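Long-range contact in tripartite terminase subunit 3 (Human herpesvirus 5, PDB 3N4P), which forms part of the terminase motor that packages viral DNA into capsids, its C-terminal domain being the DNA-cutting nuclease: residues Lys61-Pro69 with Ala260-Cys268. Residues are numbered along the deposited sequence; the frame is centred on the assembly and turned at random.
Sequences KTLYVYLDP and AVIMATYLC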
loop_
_atom_site.group_PDB
_atom_site.type_symbol
_atom_site.label_atom_id
_atom_site.label_comp_id
_atom_site.label_asym_id
_atom_site.label_seq_id
_atom_site.Cartn_x
_atom_site.Cartn_y
_atom_site.Cartn_z
ATOM N N LYS B 61 -15.462 11.980 -4.896
ATOM C CA LYS B 61 -15.005 13.345 -5.117
ATOM C C LYS B 61 -15.182 14.245 -3.899
ATOM O O LYS B 61 -14.846 15.441 -3.923
ATOM C CB LYS B 61 -15.648 13.926 -6.382
ATOM C CG LYS B 61 -15.454 12.938 -7.518
ATOM C CD LYS B 61 -15.778 13.555 -8.849
ATOM C CE LYS B 61 -15.018 12.776 -9.911
ATOM N NZ LYS B 61 -15.791 12.768 -11.205
ATOM N N THR B 62 -15.669 13.654 -2.826
ATOM C CA THR B 62 -15.902 14.406 -1.650
ATOM C C THR B 62 -14.934 14.081 -0.538
ATOM O O THR B 62 -14.825 12.948 -0.144
ATOM C CB THR B 62 -17.348 14.209 -1.167
ATOM O OG1 THR B 62 -18.221 14.748 -2.149
ATOM C CG2 THR B 62 -17.581 15.009 0.110
ATOM N N LEU B 63 -14.278 15.102 0.008
ATOM C CA LEU B 63 -13.440 14.946 1.217
ATOM C C LEU B 63 -14.307 15.088 2.486
ATOM O O LEU B 63 -14.863 16.136 2.723
ATOM C CB LEU B 63 -12.392 16.080 1.248
ATOM C CG LEU B 63 -10.955 15.851 1.606
ATOM C CD1 LEU B 63 -10.171 17.075 2.246
ATOM C CD2 LEU B 63 -10.662 14.460 2.303
ATOM N N TYR B 64 -14.427 14.074 3.308
ATOM C CA TYR B 64 -15.125 14.176 4.592
ATOM C C TYR B 64 -14.085 14.475 5.674
ATOM O O TYR B 64 -13.076 13.745 5.786
ATOM C CB TYR B 64 -15.853 12.828 4.905
ATOM C CG TYR B 64 -16.969 12.600 3.920
ATOM C CD1 TYR B 64 -16.711 12.019 2.680
ATOM C CD2 TYR B 64 -18.265 13.102 4.167
ATOM C CE1 TYR B 64 -17.773 11.840 1.705
ATOM C CE2 TYR B 64 -19.359 12.942 3.206
ATOM C CZ TYR B 64 -19.080 12.324 1.969
ATOM O OH TYR B 64 -20.072 12.199 0.999
ATOM N N VAL B 65 -14.293 15.501 6.483
ATOM C CA VAL B 65 -13.397 15.666 7.624
ATOM C C VAL B 65 -14.117 15.807 8.988
ATOM O O VAL B 65 -15.191 16.349 9.071
ATOM C CB VAL B 65 -12.339 16.899 7.457
ATOM C CG1 VAL B 65 -12.233 17.527 6.049
ATOM C CG2 VAL B 65 -12.455 17.852 8.551
ATOM N N TYR B 66 -13.451 15.451 10.075
ATOM C CA TYR B 66 -14.047 15.624 11.380
ATOM C C TYR B 66 -12.992 16.123 12.305
ATOM O O TYR B 66 -11.880 15.609 12.280
ATOM C CB TYR B 66 -14.399 14.228 11.898
ATOM C CG TYR B 66 -14.944 14.173 13.277
ATOM C CD1 TYR B 66 -16.319 14.331 13.507
ATOM C CD2 TYR B 66 -14.121 13.875 14.365
ATOM C CE1 TYR B 66 -16.865 14.217 14.812
ATOM C CE2 TYR B 66 -14.648 13.784 15.668
ATOM C CZ TYR B 66 -16.014 13.949 15.875
ATOM O OH TYR B 66 -16.538 13.841 17.139
ATOM N N LEU B 67 -13.372 17.010 13.216
ATOM C CA LEU B 67 -12.476 17.352 14.292
ATOM C C LEU B 67 -13.238 17.593 15.563
ATOM O O LEU B 67 -14.406 17.959 15.548
ATOM C CB LEU B 67 -11.623 18.597 13.954
ATOM C CG LEU B 67 -12.380 19.904 13.743
ATOM C CD1 LEU B 67 -11.549 21.208 14.131
ATOM C CD2 LEU B 67 -12.774 19.972 12.287
ATOM N N ASP B 68 -12.541 17.407 16.671
ATOM C CA ASP B 68 -13.101 17.622 18.004
ATOM C C ASP B 68 -12.262 18.621 18.744
ATOM O O ASP B 68 -11.330 18.233 19.455
ATOM C CB ASP B 68 -13.121 16.295 18.797
ATOM C CG ASP B 68 -13.596 16.480 20.254
ATOM O OD1 ASP B 68 -13.965 17.609 20.675
ATOM O OD2 ASP B 68 -13.609 15.477 20.988
ATOM N N PRO B 69 -12.573 19.920 18.594
ATOM C CA PRO B 69 -11.653 20.874 19.210
ATOM C C PRO B 69 -11.639 20.685 20.721
ATOM O O PRO B 69 -12.703 20.512 21.341
ATOM C CB PRO B 69 -12.222 22.260 18.824
ATOM C CG PRO B 69 -13.618 22.007 18.354
ATOM C CD PRO B 69 -13.698 20.566 17.891
ATOM N N ALA B 260 -11.462 10.462 15.662
ATOM C CA ALA B 260 -11.679 11.326 14.517
ATOM C C ALA B 260 -11.750 10.542 13.211
ATOM O O ALA B 260 -12.548 10.866 12.346
ATOM C CB ALA B 260 -10.664 12.397 14.445
ATOM N N VAL B 261 -10.930 9.517 13.062
ATOM C CA VAL B 261 -11.012 8.697 11.871
ATOM C C VAL B 261 -12.337 7.890 11.902
ATOM O O VAL B 261 -13.043 7.804 10.935
ATOM C CB VAL B 261 -9.783 7.727 11.854
ATOM C CG1 VAL B 261 -9.928 6.578 10.797
ATOM C CG2 VAL B 261 -8.495 8.556 11.707
ATOM N N ILE B 262 -12.662 7.292 13.026
ATOM C CA ILE B 262 -13.903 6.546 13.132
ATOM C C ILE B 262 -15.118 7.415 12.671
ATOM O O ILE B 262 -15.961 6.953 11.936
ATOM C CB ILE B 262 -14.045 5.993 14.567
ATOM C CG1 ILE B 262 -12.982 4.918 14.795
ATOM C CG2 ILE B 262 -15.445 5.390 14.825
ATOM C CD1 ILE B 262 -12.904 4.377 16.173
ATOM N N MET B 263 -15.129 8.696 13.019
ATOM C CA MET B 263 -16.276 9.536 12.765
ATOM C C MET B 263 -16.265 10.083 11.347
ATOM O O MET B 263 -17.294 10.106 10.693
ATOM C CB MET B 263 -16.360 10.660 13.786
ATOM C CG MET B 263 -16.557 10.215 15.177
ATOM S SD MET B 263 -18.059 9.137 15.429
ATOM C CE MET B 263 -17.577 8.612 17.072
ATOM N N ALA B 264 -15.117 10.493 10.847
ATOM C CA ALA B 264 -15.107 10.895 9.448
ATOM C C ALA B 264 -15.605 9.732 8.582
ATOM O O ALA B 264 -16.403 9.947 7.667
ATOM C CB ALA B 264 -13.718 11.378 9.005
ATOM N N THR B 265 -15.145 8.517 8.852
ATOM C CA THR B 265 -15.556 7.367 8.033
ATOM C C THR B 265 -17.060 7.116 8.148
ATOM O O THR B 265 -17.739 6.953 7.142
ATOM C CB THR B 265 -14.706 6.093 8.342
ATOM O OG1 THR B 265 -14.866 5.697 9.716
ATOM C CG2 THR B 265 -13.234 6.397 8.127
ATOM N N TYR B 266 -17.579 7.146 9.368
ATOM C CA TYR B 266 -18.985 7.053 9.656
ATOM C C TYR B 266 -19.881 8.104 8.944
ATOM O O TYR B 266 -20.958 7.754 8.410
ATOM C CB TYR B 266 -19.153 7.193 11.155
ATOM C CG TYR B 266 -20.543 6.979 11.671
ATOM C CD1 TYR B 266 -21.139 5.698 11.606
ATOM C CD2 TYR B 266 -21.257 8.030 12.268
ATOM C CE1 TYR B 266 -22.404 5.466 12.084
ATOM C CE2 TYR B 266 -22.545 7.800 12.780
ATOM C CZ TYR B 266 -23.108 6.512 12.667
ATOM O OH TYR B 266 -24.366 6.235 13.147
ATOM N N LEU B 267 -19.484 9.385 8.943
ATOM C CA LEU B 267 -20.376 10.341 8.337
ATOM C C LEU B 267 -20.265 10.312 6.819
ATOM O O LEU B 267 -21.006 11.003 6.159
ATOM C CB LEU B 267 -20.179 11.748 8.854
ATOM C CG LEU B 267 -20.532 12.398 10.196
ATOM C CD1 LEU B 267 -21.550 11.679 11.096
ATOM C CD2 LEU B 267 -19.299 12.744 10.931
ATOM N N CYS B 268 -19.336 9.538 6.265
ATOM C CA CYS B 268 -19.398 9.162 4.829
ATOM C C CYS B 268 -20.770 8.667 4.277
ATOM O O CYS B 268 -21.131 9.044 3.157
ATOM C CB CYS B 268 -18.314 8.141 4.430
ATOM S SG CYS B 268 -16.787 8.777 3.604
#
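The Y66 ring lies against M263, whose CB sits over the centre of one face, 3.6 Å from the ring centroid. This CH-pi contact packs helix 256-267 on strand 62-67 of the central mixed sheet in the RNase H-like nuclease domain. The strand and helix axes cross at 140°, in a broadly antiparallel sense, and approach to 7.1 Å. Y66 has CG anti to the backbone N (chi1 176°), which lays the ring alongside the M263 chain, both pointing the same way. The same ring also meets the helix backbone, with Y66 CD2 3.5 Å from A260 CA. Y66 and A264 are the nearest pair of CA atoms, and A264 CB meets Y66 CB at 4.1 Å. No hydrogen bond joins the segments, so the contact rests on apolar and aromatic packing. Just past Y66, D68 binds magnesium with E139, and Y66 also touches E139. D68, E139 and D256, at the start of this helix, are the predicted nuclease residues. At the other end, C268 CA sits over the centre of one face of the Y64 ring, and T62 CG2 lies against the opposite face, toward the rim. C268 SG meets the Y64 ring obliquely in a sulfur-aromatic contact, 3.4 Å from Y64 CD1.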